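Esterase E25 (Uncultured bacterium, PDB 4Q05) probably hydrolyses carboxylic esters, as a dimeric esterase of the GTSAG motif subfamily of the bacterial hormone-sensitive lipase family. Local coordinates at residues L70-R75 with R81-Q86; E89-M94 with V142-E147; D130-H135 with Q189-Q194; R163-D168 with F185-H190. One frame throughout, in Å; residues are numbered along the deposited sequence. Where two conformers were deposited one is given.

Overall arrangement
The contacts come as two groups in an alpha/beta hydrolase fold. Interactions 1 and 2 involve the N-terminal helices, 66-71, 77-88 and 91-102, and their centres lie about 15 Å apart; Ile-84 of helix 77-88 packs on Val-142 and Leu-143 where the two meet. Interactions 3 and 4, with centres about 7 Å apart, place helix 179-194 on neighbouring parallel strands 132-136 and 164-168 of the central sheet and share Gln-189 and His-190. Along the chain interaction 1 closes first, while interactions 2 and 3 interleave. Gly-146 N, probably hydrogen-bonded to Asp-168 OD1, joins interaction 2 to interaction 4, and through loop 142-147 the N-terminal helices are joined to the sheet.

Interaction 1: residues L70-R75 with R81-Q86; sequences LNLVPR and RAAITQ
A short loop joining helix 66-71 to helix 77-88 in the N-terminal helical region, opened by an inverse gamma turn, brings Leu-72 and Pro-74 back against Ala-83. The chain leaves the first helix at Leu-72, the centre of that turn, whose Val-73 N to Asn-71 O bond is weak. Pro-74 CG presses on Ala-83 CB at 3.6 Å, and Leu-72 CD1 reaches the same methyl at 4.2 Å. With its CG anti to the backbone N (chi1 -169°), Leu-72 extends its branch to the helix and also touches Leu-87 there. Alanine suits position 83 because its short side chain lets the loop come close, with Pro-74 CA and Ala-83 CA 7.0 Å apart. Proline suits an extended loop: its ring is compact and apolar, and it needs no partner for an N-H. Trp-80 and Glu-79 add further contacts to the ring, while the aliphatic cluster is bordered by the polar end of Gln-86. One turn of helix 77-88 is reinforced by Thr-85, whose OG1 donates to Arg-81 O at 3.0 Å, reaching it from the face opposite to Thr-85 N.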
loop_
_atom_site.group_PDB
_atom_site.type_symbol
_atom_site.label_atom_id
_atom_site.label_comp_id
_atom_site.label_asym_id
_atom_site.label_seq_id
_atom_site.Cartn_x
_atom_site.Cartn_y
_atom_site.Cartn_z
ATOM N N LEU A 70 -1.955 -27.081 -2.510
ATOM C CA LEU A 70 -1.284 -27.870 -1.482
ATOM C C LEU A 70 -0.934 -29.262 -1.994
ATOM O O LEU A 70 0.035 -29.871 -1.543
ATOM C CB LEU A 70 -2.179 -28.010 -0.253
ATOM C CG LEU A 70 -1.623 -27.488 1.068
ATOM C CD1 LEU A 70 -1.557 -25.969 1.039
ATOM C CD2 LEU A 70 -2.481 -27.973 2.238
ATOM N N ASN A 71 -1.733 -29.762 -2.931
ATOM C CA ASN A 71 -1.548 -31.108 -3.452
ATOM C C ASN A 71 -0.837 -31.152 -4.801
ATOM O O ASN A 71 -0.464 -32.228 -5.275
ATOM C CB ASN A 71 -2.886 -31.843 -3.536
ATOM C CG ASN A 71 -3.465 -32.154 -2.166
ATOM O OD1 ASN A 71 -2.754 -32.153 -1.153
ATOM N ND2 ASN A 71 -4.764 -32.431 -2.130
ATOM N N LEU A 72 -0.641 -29.985 -5.413
ATOM C CA LEU A 72 0.062 -29.909 -6.689
ATOM C C LEU A 72 1.554 -29.734 -6.425
ATOM O O LEU A 72 2.076 -28.615 -6.377
ATOM C CB LEU A 72 -0.481 -28.768 -7.550
ATOM C CG LEU A 72 0.003 -28.773 -8.998
ATOM C CD1 LEU A 72 -0.201 -30.145 -9.634
ATOM C CD2 LEU A 72 -0.719 -27.693 -9.791
ATOM N N VAL A 73 2.239 -30.852 -6.230
ATOM C CA VAL A 73 3.643 -30.799 -5.882
ATOM C C VAL A 73 4.415 -31.742 -6.791
ATOM O O VAL A 73 4.728 -32.859 -6.407
ATOM C CB VAL A 73 3.863 -31.144 -4.394
ATOM C CG1 VAL A 73 5.335 -31.027 -4.029
ATOM C CG2 VAL A 73 3.017 -30.219 -3.514
ATOM N N PRO A 74 4.707 -31.281 -8.014
ATOM C CA PRO A 74 5.509 -32.058 -8.960
ATOM C C PRO A 74 6.875 -32.356 -8.357
ATOM O O PRO A 74 7.469 -31.505 -7.692
ATOM C CB PRO A 74 5.671 -31.108 -10.157
ATOM C CG PRO A 74 4.589 -30.066 -9.993
ATOM C CD PRO A 74 4.381 -29.934 -8.521
ATOM N N ARG A 75 7.366 -33.564 -8.588
ATOM C CA ARG A 75 8.690 -33.938 -8.119
ATOM C C ARG A 75 9.595 -34.240 -9.302
ATOM O O ARG A 75 10.789 -33.967 -9.261
ATOM C CB ARG A 75 8.620 -35.139 -7.173
ATOM C CG ARG A 75 8.267 -34.766 -5.752
ATOM C CD ARG A 75 7.322 -35.767 -5.107
ATOM N NE ARG A 75 7.949 -37.049 -4.815
ATOM C CZ ARG A 75 7.574 -38.208 -5.349
ATOM N NH1 ARG A 75 6.568 -38.252 -6.216
ATOM N NH2 ARG A 75 8.209 -39.326 -5.015
ATOM N N ARG A 81 6.296 -30.757 -16.226
ATOM C CA ARG A 81 5.758 -30.458 -17.546
ATOM C C ARG A 81 4.231 -30.576 -17.553
ATOM O O ARG A 81 3.543 -29.762 -18.163
ATOM C CB ARG A 81 6.398 -31.345 -18.620
ATOM C CG ARG A 81 7.888 -31.053 -18.850
ATOM C CD ARG A 81 8.412 -31.725 -20.119
ATOM N NE ARG A 81 8.388 -33.182 -20.017
ATOM C CZ ARG A 81 9.407 -33.921 -19.587
ATOM N NH1 ARG A 81 10.543 -33.342 -19.219
ATOM N NH2 ARG A 81 9.292 -35.243 -19.528
ATOM N N ALA A 82 3.708 -31.577 -16.855
ATOM C CA ALA A 82 2.260 -31.767 -16.776
ATOM C C ALA A 82 1.575 -30.667 -15.968
ATOM O O ALA A 82 0.538 -30.136 -16.378
ATOM C CB ALA A 82 1.926 -33.136 -16.189
ATOM N N ALA A 83 2.136 -30.342 -14.803
ATOM C CA ALA A 83 1.569 -29.283 -13.973
ATOM C C ALA A 83 1.531 -27.982 -14.767
ATOM O O ALA A 83 0.532 -27.263 -14.772
ATOM C CB ALA A 83 2.391 -29.101 -12.704
ATOM N N ILE A 84 2.633 -27.698 -15.446
ATOM C CA ILE A 84 2.810 -26.428 -16.141
ATOM C C ILE A 84 1.782 -26.280 -17.254
ATOM O O ILE A 84 1.067 -25.282 -17.327
ATOM C CB ILE A 84 4.243 -26.295 -16.688
ATOM C CG1 ILE A 84 5.203 -26.006 -15.528
ATOM C CG2 ILE A 84 4.319 -25.194 -17.733
ATOM C CD1 ILE A 84 6.681 -26.195 -15.851
ATOM N N THR A 85 1.710 -27.287 -18.115
ATOM C CA THR A 85 0.694 -27.343 -19.151
ATOM C C THR A 85 -0.691 -27.108 -18.574
ATOM O O THR A 85 -1.449 -26.289 -19.082
ATOM C CB THR A 85 0.703 -28.710 -19.831
ATOM O OG1 THR A 85 1.941 -28.871 -20.527
ATOM C CG2 THR A 85 -0.461 -28.819 -20.816
ATOM N N GLN A 86 -1.015 -27.824 -17.503
ATOM C CA GLN A 86 -2.328 -27.694 -16.871
ATOM C C GLN A 86 -2.594 -26.258 -16.415
ATOM O O GLN A 86 -3.658 -25.703 -16.680
ATOM C CB GLN A 86 -2.451 -28.660 -15.693
ATOM C CG GLN A 86 -3.649 -28.416 -14.786
ATOM C CD GLN A 86 -3.524 -29.137 -13.446
ATOM O OE1 GLN A 86 -2.760 -30.099 -13.311
ATOM N NE2 GLN A 86 -4.267 -28.665 -12.445
#

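Interaction 2: residues E89-M94 with V142-E147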
loop_
_atom_site.group_PDB
_atom_site.type_symbol
_atom_site.label_atom_id
_atom_site.label_comp_id
_atom_site.label_asym_id
_atom_site.label_seq_id
_atom_site.Cartn_x
_atom_site.Cartn_y
_atom_site.Cartn_z
ATOM N N GLU A 89 -3.156 -23.690 -19.222
ATOM C CA GLU A 89 -4.267 -24.002 -20.108
ATOM C C GLU A 89 -5.132 -22.769 -20.343
ATOM O O GLU A 89 -5.518 -22.088 -19.394
ATOM C CB GLU A 89 -5.097 -25.125 -19.497
ATOM C CG GLU A 89 -5.977 -25.876 -20.464
ATOM C CD GLU A 89 -6.420 -27.206 -19.884
ATOM O OE1 GLU A 89 -5.592 -28.146 -19.866
ATOM O OE2 GLU A 89 -7.582 -27.304 -19.429
ATOM N N GLY A 90 -5.413 -22.474 -21.606
ATOM C CA GLY A 90 -6.328 -21.398 -21.952
ATOM C C GLY A 90 -5.712 -20.010 -21.994
ATOM O O GLY A 90 -6.360 -19.048 -22.403
ATOM N N LYS A 91 -4.457 -19.897 -21.572
ATOM C CA LYS A 91 -3.803 -18.596 -21.514
ATOM C C LYS A 91 -3.605 -18.030 -22.909
ATOM O O LYS A 91 -3.852 -16.849 -23.146
ATOM C CB LYS A 91 -2.457 -18.704 -20.808
ATOM C CG LYS A 91 -2.547 -19.129 -19.357
ATOM C CD LYS A 91 -2.780 -17.947 -18.465
ATOM C CE LYS A 91 -2.530 -18.326 -17.019
ATOM N NZ LYS A 91 -3.314 -19.532 -16.639
ATOM N N VAL A 92 -3.154 -18.866 -23.836
ATOM C CA VAL A 92 -2.936 -18.388 -25.193
ATOM C C VAL A 92 -4.256 -17.894 -25.774
ATOM O O VAL A 92 -4.319 -16.811 -26.360
ATOM C CB VAL A 92 -2.322 -19.461 -26.099
ATOM C CG1 VAL A 92 -2.272 -18.963 -27.536
ATOM C CG2 VAL A 92 -0.918 -19.841 -25.603
ATOM N N ASP A 93 -5.314 -18.677 -25.582
ATOM C CA ASP A 93 -6.640 -18.301 -26.069
ATOM C C ASP A 93 -7.081 -16.955 -25.516
ATOM O O ASP A 93 -7.544 -16.098 -26.266
ATOM C CB ASP A 93 -7.670 -19.386 -25.745
ATOM C CG ASP A 93 -7.431 -20.661 -26.529
ATOM O OD1 ASP A 93 -6.871 -20.573 -27.646
ATOM O OD2 ASP A 93 -7.800 -21.747 -26.026
ATOM N N MET A 94 -6.929 -16.755 -24.209
ATOM C CA MET A 94 -7.283 -15.468 -23.621
ATOM C C MET A 94 -6.469 -14.346 -24.266
ATOM O O MET A 94 -7.000 -13.281 -24.593
ATOM C CB MET A 94 -7.066 -15.470 -22.105
ATOM C CG MET A 94 -7.946 -16.474 -21.360
ATOM S SD MET A 94 -7.539 -16.669 -19.610
ATOM C CE MET A 94 -8.458 -18.161 -19.219
ATOM N N VAL A 142 7.832 -20.780 -13.726
ATOM C CA VAL A 142 7.779 -21.867 -14.672
ATOM C C VAL A 142 6.552 -21.742 -15.563
ATOM O O VAL A 142 6.386 -22.509 -16.460
ATOM C CB VAL A 142 7.731 -23.244 -14.008
ATOM C CG1 VAL A 142 8.947 -23.474 -13.170
ATOM C CG2 VAL A 142 6.516 -23.366 -13.144
ATOM N N LEU A 143 5.708 -20.769 -15.277
ATOM C CA LEU A 143 4.434 -20.604 -15.958
ATOM C C LEU A 143 4.489 -19.524 -17.029
ATOM O O LEU A 143 5.407 -18.711 -17.062
ATOM C CB LEU A 143 3.326 -20.278 -14.951
ATOM C CG LEU A 143 3.100 -21.339 -13.866
ATOM C CD1 LEU A 143 2.029 -20.901 -12.862
ATOM C CD2 LEU A 143 2.754 -22.707 -14.487
ATOM N N ASN A 144 3.490 -19.534 -17.901
ATOM C CA ASN A 144 3.303 -18.504 -18.917
ATOM C C ASN A 144 4.397 -18.413 -19.966
ATOM O O ASN A 144 4.699 -17.332 -20.456
ATOM C CB ASN A 144 3.073 -17.140 -18.264
ATOM C CG ASN A 144 1.873 -17.144 -17.318
ATOM O OD1 ASN A 144 0.829 -17.717 -17.620
ATOM N ND2 ASN A 144 2.032 -16.522 -16.171
ATOM N N GLY A 145 4.976 -19.556 -20.317
ATOM C CA GLY A 145 5.924 -19.623 -21.408
ATOM C C GLY A 145 5.203 -19.358 -22.716
ATOM O O GLY A 145 3.979 -19.505 -22.811
ATOM N N GLY A 146 5.955 -18.945 -23.726
ATOM C CA GLY A 146 5.368 -18.727 -25.030
ATOM C C GLY A 146 4.327 -17.629 -25.029
ATOM O O GLY A 146 4.396 -16.662 -24.257
ATOM N N GLU A 147 3.347 -17.783 -25.905
ATOM C CA GLU A 147 2.391 -16.726 -26.146
ATOM C C GLU A 147 1.499 -16.526 -24.925
ATOM O O GLU A 147 0.890 -15.473 -24.754
ATOM C CB GLU A 147 1.567 -17.053 -27.390
ATOM C CG GLU A 147 0.830 -15.866 -27.952
ATOM C CD GLU A 147 0.091 -16.205 -29.227
ATOM O OE1 GLU A 147 -0.765 -15.399 -29.645
ATOM O OE2 GLU A 147 0.372 -17.278 -29.802
#
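Lys-91 starts with CG anti to its carbonyl carbon (chi1 -63°) and then bends at chi2 and chi4, which carries its methylenes past the amide of Asn-144; Glu-147, by contrast, sets CG anti to its backbone N (chi1 -164°) and runs extended across Val-92. The first pair meets through carbon and oxygen: Lys-91 CE lies 3.5 Å from Asn-144 OD1, with Lys-91 CD slightly farther at 3.7 Å from that oxygen. The ammonium itself turns to Leu-87 O, and Asn-144 ND2 bonds to Gly-138 O in the HGG sequence, which in this family probably forms the oxyanion hole. In the second pair the side chains meet at about a right angle, Val-92 CG1 resting 3.9 Å from Glu-147 OE2 while Val-92 CG2 faces Glu-147 CB at 4.1 Å. A branched valine near the start of helix 91-102 therefore covers both ends of the glutamate chain. An alanine here would lack both gamma methyls and is likely to leave a gap beside Glu-147, with its chain less well confined. Glu-147 OE2 also forms a salt bridge with Arg-96, one turn further along the same helix. The ammonium, ND2 and the carboxylate thus find their strong partners elsewhere, and the chemistry between loop and helix is van der Waals packing, carbons of Lys-91 and Val-92 lying against Asn-144 OD1, Glu-147 OE2 and Glu-147 CB.

Interaction 3: residues D130-H135 with Q189-Q194; sequences DKLFVH and QHLLKQ
Lys-131 NZ, just ahead of the strand whose Leu-132 and Val-134 pack on Leu-191, is held by two acceptors. It donates to Asp-130 OD1 at 2.7 Å in a salt bridge that uses the syn lone pair of the carboxylate, and it bonds also to Asp-127 O. Asp-130 OD2 in turn pairs with Lys-199, so this carboxylate sits between two lysines just before strand 132-136 begins. Beyond it the contact is wholly aliphatic and belongs to the alpha/beta hydrolase fold, where helix 179-194 covers one face of the parallel strands. Leu-191 uses both its methyls. Its CD1 meets Val-134 CG2 at 3.5 Å, tip to tip, while its CD2 lies 4.1 Å from Leu-132 CD2, that leucine coming in at about a right angle. With CG turned from the carbonyl carbon (chi1 -66°) and CD1 and CD2 spread beyond it, Leu-191 meets residues two apart on the strand. Leucine suits the helix because its length, added to that of Val-134, fills the 9.7 Å between Leu-191 CA and Val-134 CA; valine suits the strand, where a beta-branched residue readily fits an extended backbone. Leu-165 and Ile-200, from the strands on either side, also touch Leu-191. The chemistry implies a hydrophobic attachment of helix to sheet, with charge pairing kept to the strand's start.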
loop_
_atom_site.group_PDB
_atom_site.type_symbol
_atom_site.label_atom_id
_atom_site.label_comp_id
_atom_site.label_asym_id
_atom_site.label_seq_id
_atom_site.Cartn_x
_atom_site.Cartn_y
_atom_site.Cartn_z
ATOM N N ASP A 130 8.860 7.051 -29.275
ATOM C CA ASP A 130 10.227 6.537 -29.393
ATOM C C ASP A 130 10.646 5.765 -28.145
ATOM O O ASP A 130 11.838 5.583 -27.884
ATOM C CB ASP A 130 11.222 7.671 -29.634
ATOM C CG ASP A 130 11.352 8.599 -28.436
ATOM O OD1 ASP A 130 10.432 8.620 -27.585
ATOM O OD2 ASP A 130 12.370 9.317 -28.357
ATOM N N LYS A 131 9.668 5.313 -27.371
ATOM C CA LYS A 131 9.963 4.630 -26.118
ATOM C C LYS A 131 9.628 3.147 -26.256
ATOM O O LYS A 131 8.924 2.745 -27.181
ATOM C CB LYS A 131 9.159 5.257 -24.974
ATOM C CG LYS A 131 9.312 6.778 -24.837
ATOM C CD LYS A 131 10.768 7.197 -24.756
ATOM C CE LYS A 131 10.908 8.642 -24.276
ATOM N NZ LYS A 131 10.037 9.557 -25.054
ATOM N N LEU A 132 10.125 2.329 -25.337
ATOM C CA LEU A 132 9.820 0.905 -25.388
ATOM C C LEU A 132 9.655 0.315 -23.994
ATOM O O LEU A 132 10.436 0.606 -23.080
ATOM C CB LEU A 132 10.908 0.143 -26.149
ATOM C CG LEU A 132 10.708 -1.369 -26.269
ATOM C CD1 LEU A 132 9.508 -1.692 -27.135
ATOM C CD2 LEU A 132 11.971 -2.032 -26.830
ATOM N N PHE A 133 8.628 -0.509 -23.835
ATOM C CA PHE A 133 8.408 -1.185 -22.570
ATOM C C PHE A 133 8.807 -2.631 -22.756
ATOM O O PHE A 133 8.190 -3.361 -23.528
ATOM C CB PHE A 133 6.940 -1.098 -22.138
ATOM C CG PHE A 133 6.687 -1.653 -20.764
ATOM C CD1 PHE A 133 6.699 -3.019 -20.546
ATOM C CD2 PHE A 133 6.447 -0.804 -19.694
ATOM C CE1 PHE A 133 6.482 -3.543 -19.290
ATOM C CE2 PHE A 133 6.227 -1.309 -18.434
ATOM C CZ PHE A 133 6.242 -2.689 -18.226
ATOM N N VAL A 134 9.854 -3.042 -22.053
ATOM C CA VAL A 134 10.313 -4.416 -22.150
ATOM C C VAL A 134 9.682 -5.193 -21.005
ATOM O O VAL A 134 9.896 -4.891 -19.823
ATOM C CB VAL A 134 11.843 -4.503 -22.099
ATOM C CG1 VAL A 134 12.279 -5.961 -22.134
ATOM C CG2 VAL A 134 12.459 -3.701 -23.261
ATOM N N HIS A 135 8.890 -6.192 -21.357
ATOM C CA HIS A 135 8.025 -6.820 -20.372
ATOM C C HIS A 135 8.525 -8.211 -20.018
ATOM O O HIS A 135 8.933 -8.975 -20.893
ATOM C CB HIS A 135 6.600 -6.884 -20.912
ATOM C CG HIS A 135 5.725 -7.837 -20.170
ATOM N ND1 HIS A 135 5.294 -7.599 -18.882
ATOM C CD2 HIS A 135 5.206 -9.036 -20.529
ATOM C CE1 HIS A 135 4.547 -8.614 -18.478
ATOM N NE2 HIS A 135 4.483 -9.501 -19.455
ATOM N N GLN A 189 20.836 -6.168 -23.500
ATOM C CA GLN A 189 22.096 -5.732 -24.105
ATOM C C GLN A 189 21.909 -5.409 -25.570
ATOM O O GLN A 189 22.408 -4.399 -26.062
ATOM C CB GLN A 189 23.184 -6.794 -23.946
ATOM C CG GLN A 189 23.848 -6.779 -22.578
ATOM C CD GLN A 189 25.372 -6.682 -22.659
ATOM O OE1 GLN A 189 26.041 -7.580 -23.196
ATOM N NE2 GLN A 189 25.928 -5.588 -22.125
ATOM N N HIS A 190 21.186 -6.272 -26.276
ATOM C CA HIS A 190 20.924 -6.038 -27.686
ATOM C C HIS A 190 20.233 -4.703 -27.895
ATOM O O HIS A 190 20.595 -3.943 -28.790
ATOM C CB HIS A 190 20.085 -7.162 -28.281
ATOM C CG HIS A 190 19.608 -6.886 -29.673
ATOM N ND1 HIS A 190 20.393 -7.102 -30.784
ATOM C CD2 HIS A 190 18.425 -6.411 -30.136
ATOM C CE1 HIS A 190 19.719 -6.772 -31.872
ATOM N NE2 HIS A 190 18.519 -6.353 -31.506
ATOM N N LEU A 191 19.236 -4.419 -27.063
ATOM C CA LEU A 191 18.490 -3.178 -27.190
ATOM C C LEU A 191 19.371 -1.946 -26.998
ATOM O O LEU A 191 19.207 -0.957 -27.710
ATOM C CB LEU A 191 17.307 -3.159 -26.210
ATOM C CG LEU A 191 16.226 -4.201 -26.497
ATOM C CD1 LEU A 191 15.232 -4.277 -25.348
ATOM C CD2 LEU A 191 15.517 -3.885 -27.817
ATOM N N LEU A 192 20.297 -2.005 -26.043
ATOM C CA LEU A 192 21.217 -0.893 -25.815
ATOM C C LEU A 192 22.141 -0.636 -27.008
ATOM O O LEU A 192 22.598 0.488 -27.197
ATOM C CB LEU A 192 22.055 -1.104 -24.558
ATOM C CG LEU A 192 21.305 -1.068 -23.224
ATOM C CD1 LEU A 192 22.169 -0.479 -22.130
ATOM C CD2 LEU A 192 20.020 -0.284 -23.354
ATOM N N LYS A 193 22.423 -1.669 -27.801
ATOM C CA LYS A 193 23.164 -1.482 -29.048
ATOM C C LYS A 193 22.352 -0.613 -30.002
ATOM O O LYS A 193 22.906 0.061 -30.872
ATOM C CB LYS A 193 23.476 -2.829 -29.721
ATOM C CG LYS A 193 24.744 -3.518 -29.224
ATOM C CD LYS A 193 24.953 -4.911 -29.863
ATOM C CE LYS A 193 25.376 -4.843 -31.340
ATOM N NZ LYS A 193 24.253 -5.059 -32.316
ATOM N N GLN A 194 21.037 -0.625 -29.810
ATOM C CA GLN A 194 20.083 -0.020 -30.743
ATOM C C GLN A 194 19.705 1.412 -30.402
ATOM O O GLN A 194 19.312 2.179 -31.281
ATOM C CB GLN A 194 18.789 -0.838 -30.753
ATOM C CG GLN A 194 18.456 -1.511 -32.061
ATOM C CD GLN A 194 18.989 -2.923 -32.134
ATOM O OE1 GLN A 194 18.295 -3.833 -32.593
ATOM N NE2 GLN A 194 20.228 -3.117 -31.687
#

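Interaction 4: residues R163-D168 with F185-H190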
loop_
_atom_site.group_PDB
_atom_site.type_symbol
_atom_site.label_atom_id
_atom_site.label_comp_id
_atom_site.label_asym_id
_atom_site.label_seq_id
_atom_site.Cartn_x
_atom_site.Cartn_y
_atom_site.Cartn_z
ATOM N N ARG A 163 4.516 0.699 -26.963
ATOM C CA ARG A 163 4.908 -0.581 -27.535
ATOM C C ARG A 163 5.563 -1.409 -26.459
ATOM O O ARG A 163 6.332 -0.894 -25.656
ATOM C CB ARG A 163 5.904 -0.395 -28.681
ATOM C CG ARG A 163 5.317 0.294 -29.893
ATOM C CD ARG A 163 6.344 0.386 -31.018
ATOM N NE ARG A 163 5.805 1.134 -32.142
ATOM C CZ ARG A 163 5.821 2.461 -32.227
ATOM N NH1 ARG A 163 6.372 3.191 -31.259
ATOM N NH2 ARG A 163 5.293 3.054 -33.287
ATOM N N VAL A 164 5.264 -2.699 -26.469
ATOM C CA VAL A 164 5.841 -3.631 -25.534
ATOM C C VAL A 164 6.615 -4.707 -26.279
ATOM O O VAL A 164 6.196 -5.183 -27.330
ATOM C CB VAL A 164 4.752 -4.315 -24.697
ATOM C CG1 VAL A 164 5.377 -5.332 -23.768
ATOM C CG2 VAL A 164 3.962 -3.267 -23.916
ATOM N N LEU A 165 7.759 -5.068 -25.726
ATOM C CA LEU A 165 8.516 -6.214 -26.187
ATOM C C LEU A 165 8.522 -7.210 -25.029
ATOM O O LEU A 165 9.153 -6.971 -23.997
ATOM C CB LEU A 165 9.941 -5.792 -26.550
ATOM C CG LEU A 165 10.903 -6.925 -26.947
ATOM C CD1 LEU A 165 10.435 -7.580 -28.237
ATOM C CD2 LEU A 165 12.314 -6.382 -27.107
ATOM N N SER A 166 7.797 -8.313 -25.178
ATOM C CA SER A 166 7.703 -9.276 -24.089
ATOM C C SER A 166 8.718 -10.384 -24.273
ATOM O O SER A 166 8.785 -11.008 -25.327
ATOM C CB SER A 166 6.292 -9.861 -23.973
ATOM O OG SER A 166 6.158 -10.577 -22.754
ATOM N N ILE A 167 9.516 -10.619 -23.241
ATOM C CA ILE A 167 10.565 -11.615 -23.328
ATOM C C ILE A 167 10.091 -13.000 -22.883
ATOM O O ILE A 167 9.716 -13.210 -21.738
ATOM C CB ILE A 167 11.787 -11.207 -22.504
ATOM C CG1 ILE A 167 12.215 -9.789 -22.913
ATOM C CG2 ILE A 167 12.893 -12.259 -22.670
ATOM C CD1 ILE A 167 13.373 -9.229 -22.122
ATOM N N ASP A 168 10.121 -13.939 -23.815
ATOM C CA ASP A 168 9.715 -15.306 -23.555
ATOM C C ASP A 168 10.967 -16.069 -23.117
ATOM O O ASP A 168 11.526 -16.884 -23.851
ATOM C CB ASP A 168 9.112 -15.879 -24.833
ATOM C CG ASP A 168 8.781 -17.343 -24.723
ATOM O OD1 ASP A 168 8.659 -17.870 -23.598
ATOM O OD2 ASP A 168 8.633 -17.969 -25.783
ATOM N N PHE A 185 18.919 -10.544 -19.866
ATOM C CA PHE A 185 20.126 -9.748 -20.077
ATOM C C PHE A 185 20.494 -9.660 -21.562
ATOM O O PHE A 185 20.838 -8.592 -22.067
ATOM C CB PHE A 185 21.281 -10.331 -19.271
ATOM C CG PHE A 185 22.571 -9.592 -19.444
ATOM C CD1 PHE A 185 22.760 -8.361 -18.846
ATOM C CD2 PHE A 185 23.596 -10.130 -20.202
ATOM C CE1 PHE A 185 23.948 -7.672 -19.003
ATOM C CE2 PHE A 185 24.789 -9.448 -20.361
ATOM C CZ PHE A 185 24.965 -8.219 -19.756
ATOM N N THR A 186 20.402 -10.789 -22.259
ATOM C CA THR A 186 20.744 -10.845 -23.681
ATOM C C THR A 186 19.910 -9.870 -24.488
ATOM O O THR A 186 20.433 -9.103 -25.291
ATOM C CB THR A 186 20.537 -12.273 -24.240
ATOM O OG1 THR A 186 21.516 -13.148 -23.678
ATOM C CG2 THR A 186 20.672 -12.297 -25.746
ATOM N N VAL A 187 18.600 -9.886 -24.264
ATOM C CA VAL A 187 17.723 -8.989 -24.995
ATOM C C VAL A 187 18.008 -7.542 -24.624
ATOM O O VAL A 187 18.080 -6.664 -25.490
ATOM C CB VAL A 187 16.238 -9.317 -24.740
ATOM C CG1 VAL A 187 15.346 -8.219 -25.308
ATOM C CG2 VAL A 187 15.896 -10.650 -25.357
ATOM N N TYR A 188 18.184 -7.286 -23.336
ATOM C CA TYR A 188 18.477 -5.922 -22.897
ATOM C C TYR A 188 19.764 -5.380 -23.538
ATOM O O TYR A 188 19.784 -4.261 -24.053
ATOM C CB TYR A 188 18.582 -5.851 -21.375
ATOM C CG TYR A 188 18.724 -4.444 -20.851
ATOM C CD1 TYR A 188 17.624 -3.591 -20.801
ATOM C CD2 TYR A 188 19.952 -3.966 -20.410
ATOM C CE1 TYR A 188 17.742 -2.299 -20.328
ATOM C CE2 TYR A 188 20.082 -2.679 -19.930
ATOM C CZ TYR A 188 18.968 -1.851 -19.886
ATOM O OH TYR A 188 19.080 -0.563 -19.411
ATOM N N GLN A 189 20.836 -6.168 -23.500
ATOM C CA GLN A 189 22.096 -5.732 -24.105
ATOM C C GLN A 189 21.909 -5.409 -25.570
ATOM O O GLN A 189 22.408 -4.399 -26.062
ATOM C CB GLN A 189 23.184 -6.794 -23.946
ATOM C CG GLN A 189 23.848 -6.779 -22.578
ATOM C CD GLN A 189 25.372 -6.682 -22.659
ATOM O OE1 GLN A 189 26.041 -7.580 -23.196
ATOM N NE2 GLN A 189 25.928 -5.588 -22.125
ATOM N N HIS A 190 21.186 -6.272 -26.276
ATOM C CA HIS A 190 20.924 -6.038 -27.686
ATOM C C HIS A 190 20.233 -4.703 -27.895
ATOM O O HIS A 190 20.595 -3.943 -28.790
ATOM C CB HIS A 190 20.085 -7.162 -28.281
ATOM C CG HIS A 190 19.608 -6.886 -29.673
ATOM N ND1 HIS A 190 20.393 -7.102 -30.784
ATOM C CD2 HIS A 190 18.425 -6.411 -30.136
ATOM C CE1 HIS A 190 19.719 -6.772 -31.872
ATOM N NE2 HIS A 190 18.519 -6.353 -31.506
#
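Helix 179-194 and strand 164-168 meet through Val-187, packed on Leu-165 and Ile-167, within a beta-alpha-beta crossover of the alpha/beta hydrolase fold that leads from this strand over strand 132-136 to strand 200-205. The side chain of Phe-185 starts away from strand 164-168; Gln-189 CG lies over one face of its ring, 3.4 Å above the plane and offset toward the rim, and His-218 meets it edge-to-face. Val-187, two residues on, carries the contact. Its CG1, anti to the backbone N (chi1 170°), is turned to the strand, meeting Ile-167 CD1 at 3.9 Å and Leu-165 CD2 at 4.0 Å, in each case tip to tip. The isoleucine methyl is equally near Val-187 CB, at 3.9 Å, so it sits against the branch point as well. A compact valine suits a helix that approaches the sheet to 7.8 Å between Val-187 CA and Ile-167 CA, while the longer strand side chains reach out to it. Val-114 of strand 114-120, the neighbour of 164-168, touches both Val-187 and Ile-167. Tyr-188 leads off toward the loops, where its OH is bonded to Asp-225 O. In the turn that carries Val-187, Gln-189 N bonds to Phe-185 O at 2.8 Å, and His-190 N to Thr-186 O at 3.1 Å.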